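Local atomic coordinates of nuclear receptor subfamily 1 group I member 3 (Mus musculus, PDB entry 1XNX), a protein that binds DNA response elements as a heterodimer with RXR and activates transcription of target genes, including those of drug-metabolising cytochromes P450. Residues V62-T74 with L130-F142. Residues are numbered along the deposited sequence; the frame is centred on the assembly and turned at random.
With ATE (16,17-androstene-3-ol), chain C.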
loop_
_atom_site.group_PDB
_atom_site.type_symbol
_atom_site.label_atom_id
_atom_site.label_comp_id
_atom_site.label_asym_id
_atom_site.label_seq_id
_atom_site.Cartn_x
_atom_site.Cartn_y
_atom_site.Cartn_z
ATOM N N VAL A 62 22.404 -18.694 10.262
ATOM C CA VAL A 62 21.287 -18.160 11.021
ATOM C C VAL A 62 21.700 -17.155 12.095
ATOM O O VAL A 62 21.078 -16.106 12.235
ATOM C CB VAL A 62 20.508 -19.290 11.706
ATOM C CG1 VAL A 62 19.436 -18.708 12.593
ATOM C CG2 VAL A 62 19.895 -20.201 10.662
ATOM N N LEU A 63 22.749 -17.477 12.845
ATOM C CA LEU A 63 23.216 -16.618 13.933
ATOM C C LEU A 63 23.080 -15.128 13.662
ATOM O O LEU A 63 22.344 -14.435 14.367
ATOM C CB LEU A 63 24.673 -16.926 14.276
ATOM C CG LEU A 63 25.053 -17.033 15.757
ATOM C CD1 LEU A 63 26.506 -16.623 15.884
ATOM C CD2 LEU A 63 24.174 -16.142 16.634
ATOM N N PRO A 64 23.801 -14.603 12.649
ATOM C CA PRO A 64 23.672 -13.165 12.382
ATOM C C PRO A 64 22.217 -12.722 12.200
ATOM O O PRO A 64 21.787 -11.757 12.828
ATOM C CB PRO A 64 24.546 -12.954 11.135
ATOM C CG PRO A 64 24.597 -14.282 10.497
ATOM C CD PRO A 64 24.699 -15.234 11.664
ATOM N N LEU A 65 21.456 -13.423 11.365
ATOM C CA LEU A 65 20.053 -13.062 11.168
ATOM C C LEU A 65 19.296 -13.104 12.506
ATOM O O LEU A 65 18.547 -12.174 12.866
ATOM C CB LEU A 65 19.374 -14.019 10.195
ATOM C CG LEU A 65 17.882 -13.758 10.007
ATOM C CD1 LEU A 65 17.653 -12.304 9.599
ATOM C CD2 LEU A 65 17.328 -14.711 8.963
ATOM N N LEU A 66 19.498 -14.194 13.237
ATOM C CA LEU A 66 18.860 -14.359 14.517
ATOM C C LEU A 66 19.204 -13.223 15.480
ATOM O O LEU A 66 18.301 -12.574 16.014
ATOM C CB LEU A 66 19.249 -15.703 15.135
ATOM C CG LEU A 66 18.602 -16.042 16.487
ATOM C CD1 LEU A 66 17.096 -15.816 16.436
ATOM C CD2 LEU A 66 18.909 -17.485 16.825
ATOM N N THR A 67 20.488 -12.956 15.701
ATOM C CA THR A 67 20.836 -11.893 16.647
ATOM C C THR A 67 20.407 -10.498 16.178
ATOM O O THR A 67 20.367 -9.550 16.965
ATOM C CB THR A 67 22.361 -11.889 17.000
ATOM O OG1 THR A 67 23.130 -11.430 15.886
ATOM C CG2 THR A 67 22.819 -13.283 17.375
ATOM N N HIS A 68 20.077 -10.375 14.895
ATOM C CA HIS A 68 19.635 -9.093 14.360
ATOM C C HIS A 68 18.213 -8.861 14.864
ATOM O O HIS A 68 17.880 -7.778 15.361
ATOM C CB HIS A 68 19.637 -9.114 12.833
ATOM C CG HIS A 68 19.009 -7.903 12.217
ATOM N ND1 HIS A 68 19.573 -6.648 12.297
ATOM C CD2 HIS A 68 17.860 -7.757 11.515
ATOM C CE1 HIS A 68 18.801 -5.781 11.667
ATOM N NE2 HIS A 68 17.756 -6.429 11.185
ATOM N N PHE A 69 17.380 -9.890 14.720
ATOM C CA PHE A 69 16.003 -9.831 15.172
ATOM C C PHE A 69 16.035 -9.594 16.675
ATOM O O PHE A 69 15.168 -8.924 17.235
ATOM C CB PHE A 69 15.277 -11.145 14.856
ATOM C CG PHE A 69 14.914 -11.304 13.411
ATOM C CD1 PHE A 69 14.482 -10.204 12.666
ATOM C CD2 PHE A 69 14.967 -12.555 12.801
ATOM C CE1 PHE A 69 14.105 -10.343 11.336
ATOM C CE2 PHE A 69 14.590 -12.715 11.466
ATOM C CZ PHE A 69 14.158 -11.607 10.730
ATOM N N ALA A 70 17.035 -10.162 17.329
ATOM C CA ALA A 70 17.190 -9.969 18.754
ATOM C C ALA A 70 17.462 -8.471 18.955
ATOM O O ALA A 70 16.830 -7.812 19.780
ATOM C CB ALA A 70 18.356 -10.801 19.259
ATOM N N ASP A 71 18.393 -7.927 18.178
ATOM C CA ASP A 71 18.728 -6.518 18.288
ATOM C C ASP A 71 17.545 -5.578 18.103
ATOM O O ASP A 71 17.250 -4.767 18.979
ATOM C CB ASP A 71 19.798 -6.120 17.264
ATOM C CG ASP A 71 21.186 -6.578 17.648
ATOM O OD1 ASP A 71 21.479 -6.682 18.853
ATOM O OD2 ASP A 71 21.998 -6.813 16.729
ATOM N N ILE A 72 16.873 -5.676 16.958
ATOM C CA ILE A 72 15.766 -4.770 16.673
ATOM C C ILE A 72 14.606 -4.921 17.630
ATOM O O ILE A 72 13.865 -3.968 17.855
ATOM C CB ILE A 72 15.249 -4.908 15.206
ATOM C CG1 ILE A 72 14.537 -6.246 14.999
ATOM C CG2 ILE A 72 16.420 -4.765 14.229
ATOM C CD1 ILE A 72 13.776 -6.313 13.694
ATOM N N ASN A 73 14.446 -6.107 18.209
ATOM C CA ASN A 73 13.353 -6.319 19.152
ATOM C C ASN A 73 13.618 -5.606 20.480
ATOM O O ASN A 73 12.700 -5.062 21.103
ATOM C CB ASN A 73 13.128 -7.808 19.404
ATOM C CG ASN A 73 11.997 -8.064 20.389
ATOM O OD1 ASN A 73 12.222 -8.260 21.586
ATOM N ND2 ASN A 73 10.769 -8.045 19.889
ATOM N N THR A 74 14.867 -5.616 20.924
ATOM C CA THR A 74 15.203 -4.951 22.170
ATOM C C THR A 74 15.111 -3.437 21.951
ATOM O O THR A 74 14.617 -2.703 22.813
ATOM C CB THR A 74 16.630 -5.336 22.636
ATOM O OG1 THR A 74 16.646 -6.719 23.013
ATOM C CG2 THR A 74 17.079 -4.478 23.816
ATOM N N LEU A 130 16.067 -1.398 4.565
ATOM C CA LEU A 130 15.832 -2.818 4.797
ATOM C C LEU A 130 14.463 -3.301 4.341
ATOM O O LEU A 130 13.495 -2.552 4.346
ATOM C CB LEU A 130 16.023 -3.122 6.290
ATOM C CG LEU A 130 17.381 -3.681 6.736
ATOM C CD1 LEU A 130 18.492 -3.169 5.839
ATOM C CD2 LEU A 130 17.622 -3.315 8.187
ATOM N N CYS A 131 14.382 -4.557 3.932
ATOM C CA CYS A 131 13.104 -5.105 3.499
ATOM C C CYS A 131 12.868 -6.473 4.150
ATOM O O CYS A 131 13.482 -7.468 3.769
ATOM C CB CYS A 131 13.068 -5.234 1.975
ATOM S SG CYS A 131 11.544 -5.983 1.373
ATOM N N TYR A 132 11.973 -6.519 5.130
ATOM C CA TYR A 132 11.699 -7.766 5.812
ATOM C C TYR A 132 10.617 -8.604 5.145
ATOM O O TYR A 132 9.588 -8.089 4.715
ATOM C CB TYR A 132 11.327 -7.506 7.276
ATOM C CG TYR A 132 12.440 -6.875 8.088
ATOM C CD1 TYR A 132 12.377 -5.529 8.467
ATOM C CD2 TYR A 132 13.555 -7.623 8.482
ATOM C CE1 TYR A 132 13.393 -4.944 9.216
ATOM C CE2 TYR A 132 14.584 -7.045 9.239
ATOM C CZ TYR A 132 14.489 -5.704 9.601
ATOM O OH TYR A 132 15.474 -5.124 10.363
ATOM N N LYS A 133 10.871 -9.904 5.065
ATOM C CA LYS A 133 9.943 -10.848 4.472
ATOM C C LYS A 133 9.662 -11.911 5.520
ATOM O O LYS A 133 10.536 -12.227 6.338
ATOM C CB LYS A 133 10.571 -11.494 3.241
ATOM C CG LYS A 133 11.033 -10.497 2.197
ATOM C CD LYS A 133 11.815 -11.187 1.104
ATOM C CE LYS A 133 12.107 -10.234 -0.020
ATOM N NZ LYS A 133 10.846 -9.591 -0.472
ATOM N N MET A 134 8.454 -12.472 5.496
ATOM C CA MET A 134 8.080 -13.494 6.469
ATOM C C MET A 134 9.066 -14.654 6.443
ATOM O O MET A 134 9.383 -15.242 7.483
ATOM C CB MET A 134 6.671 -14.027 6.194
ATOM C CG MET A 134 6.112 -14.843 7.362
ATOM S SD MET A 134 4.727 -15.927 6.955
ATOM C CE MET A 134 5.581 -17.437 6.644
ATOM N N GLU A 135 9.560 -14.975 5.250
ATOM C CA GLU A 135 10.505 -16.071 5.098
ATOM C C GLU A 135 11.776 -15.852 5.920
ATOM O O GLU A 135 12.409 -16.813 6.343
ATOM C CB GLU A 135 10.875 -16.262 3.629
ATOM C CG GLU A 135 9.704 -16.567 2.704
ATOM C CD GLU A 135 8.725 -15.398 2.567
ATOM O OE1 GLU A 135 9.132 -14.229 2.794
ATOM O OE2 GLU A 135 7.549 -15.650 2.213
ATOM N N ASP A 136 12.145 -14.595 6.156
ATOM C CA ASP A 136 13.350 -14.308 6.928
ATOM C C ASP A 136 13.178 -14.747 8.374
ATOM O O ASP A 136 14.127 -15.214 9.015
ATOM C CB ASP A 136 13.689 -12.815 6.887
ATOM C CG ASP A 136 13.783 -12.273 5.467
ATOM O OD1 ASP A 136 14.265 -13.011 4.570
ATOM O OD2 ASP A 136 13.380 -11.101 5.254
ATOM N N ALA A 137 11.965 -14.592 8.890
ATOM C CA ALA A 137 11.670 -14.986 10.262
ATOM C C ALA A 137 11.634 -16.513 10.306
ATOM O O ALA A 137 12.020 -17.127 11.309
ATOM C CB ALA A 137 10.325 -14.394 10.715
ATOM N N VAL A 138 11.176 -17.120 9.211
ATOM C CA VAL A 138 11.125 -18.577 9.120
ATOM C C VAL A 138 12.545 -19.120 9.287
ATOM O O VAL A 138 12.792 -20.007 10.097
ATOM C CB VAL A 138 10.575 -19.036 7.759
ATOM C CG1 VAL A 138 10.600 -20.545 7.678
ATOM C CG2 VAL A 138 9.149 -18.501 7.560
ATOM N N HIS A 139 13.467 -18.554 8.518
ATOM C CA HIS A 139 14.876 -18.925 8.535
ATOM C C HIS A 139 15.510 -18.733 9.914
ATOM O O HIS A 139 16.541 -19.345 10.211
ATOM C CB HIS A 139 15.633 -18.074 7.513
ATOM C CG HIS A 139 17.033 -18.531 7.261
ATOM N ND1 HIS A 139 17.327 -19.655 6.518
ATOM C CD2 HIS A 139 18.222 -18.023 7.663
ATOM C CE1 HIS A 139 18.638 -19.817 6.472
ATOM N NE2 HIS A 139 19.203 -18.842 7.160
ATOM N N ALA A 140 14.911 -17.877 10.747
ATOM C CA ALA A 140 15.425 -17.621 12.100
ATOM C C ALA A 140 14.848 -18.613 13.120
ATOM O O ALA A 140 15.167 -18.547 14.316
ATOM C CB ALA A 140 15.097 -16.201 12.529
ATOM N N GLY A 141 13.988 -19.519 12.660
ATOM C CA GLY A 141 13.432 -20.493 13.574
ATOM C C GLY A 141 12.077 -20.168 14.177
ATOM O O GLY A 141 11.601 -20.884 15.067
ATOM N N PHE A 142 11.444 -19.094 13.725
ATOM C CA PHE A 142 10.127 -18.771 14.247
ATOM C C PHE A 142 9.114 -19.762 13.648
ATOM O O PHE A 142 9.239 -20.199 12.500
ATOM C CB PHE A 142 9.761 -17.323 13.919
ATOM C CG PHE A 142 10.493 -16.309 14.767
ATOM C CD1 PHE A 142 11.675 -15.717 14.314
ATOM C CD2 PHE A 142 10.017 -15.970 16.037
ATOM C CE1 PHE A 142 12.377 -14.798 15.109
ATOM C CE2 PHE A 142 10.704 -15.058 16.839
ATOM C CZ PHE A 142 11.893 -14.468 16.372
HETATM O O1 ATE C . 9.432 -8.794 17.571
HETATM C C3 ATE C . 10.417 -9.745 17.167
HETATM C C2 ATE C . 11.375 -8.985 16.222
HETATM C C1 ATE C . 10.776 -8.756 14.828
HETATM C C4 ATE C . 9.567 -10.911 16.615
HETATM C C5 ATE C . 8.984 -10.553 15.225
HETATM C C6 ATE C . 8.175 -11.756 14.703
HETATM C C10 ATE C . 10.022 -9.963 14.185
HETATM C C19 ATE C . 11.134 -11.039 13.892
HETATM C C9 ATE C . 9.380 -9.634 12.785
HETATM C C11 ATE C . 10.342 -9.047 11.720
HETATM C C8 ATE C . 8.578 -10.908 12.285
HETATM C C7 ATE C . 7.579 -11.500 13.314
HETATM C C14 ATE C . 7.935 -10.621 10.896
HETATM C C15 ATE C . 7.073 -11.641 10.155
HETATM C C13 ATE C . 8.898 -10.017 9.821
HETATM C C12 ATE C . 9.688 -8.797 10.344
HETATM C C18 ATE C . 9.944 -11.047 9.273
HETATM C C17 ATE C . 7.842 -9.945 8.733
HETATM C C16 ATE C . 6.824 -10.817 8.908
#
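Phe-69 reaches from helix 62-74 into the angle between strand 130-132 and helix 134-139, whose axis runs at 112° to that of helix 62-74. Its ring turns its edge to the short helix and the residue after it, where the carbonyl O of Asp-136 and the CB of Ala-140 lie near the ring plane, Ala-140 CB 3.7 Å from Phe-69 CD2. With CG anti to the carbonyl carbon (chi1 -75°), the ring also offers one face to the bound androstenol, whose methyl C19 sits 3.7 Å above the plane, displaced toward the rim. Phe-69 runs alongside Tyr-132 but the opposite way, with Phe-69 CE1 3.9 Å from Tyr-132 CE2, while Phe-142 meets Phe-69 CD2 with its CE1.

The one polar link is between His-68 NE2 and Tyr-132 OH, 2.8 Å apart. The two rings approach rim to rim with planes at 25°, and Ile-72 CG2 lies over one face of the imidazole. His-68 ND1 is bonded to the carbonyl of Phe-43, so the imidazole is held at both nitrogens, which should fix its rotation. Toward the N-terminal end of helix 62-74, Leu-65 CD2 packs at the edge of the His-139 ring, whose NE2 bonds to Gly-60 O.

In this nuclear-receptor ligand-binding domain, the contact thus forms part of the steroid pocket's wall: mostly apolar groups face the steroid, and the buried imidazole finds partners for both nitrogens within the protein.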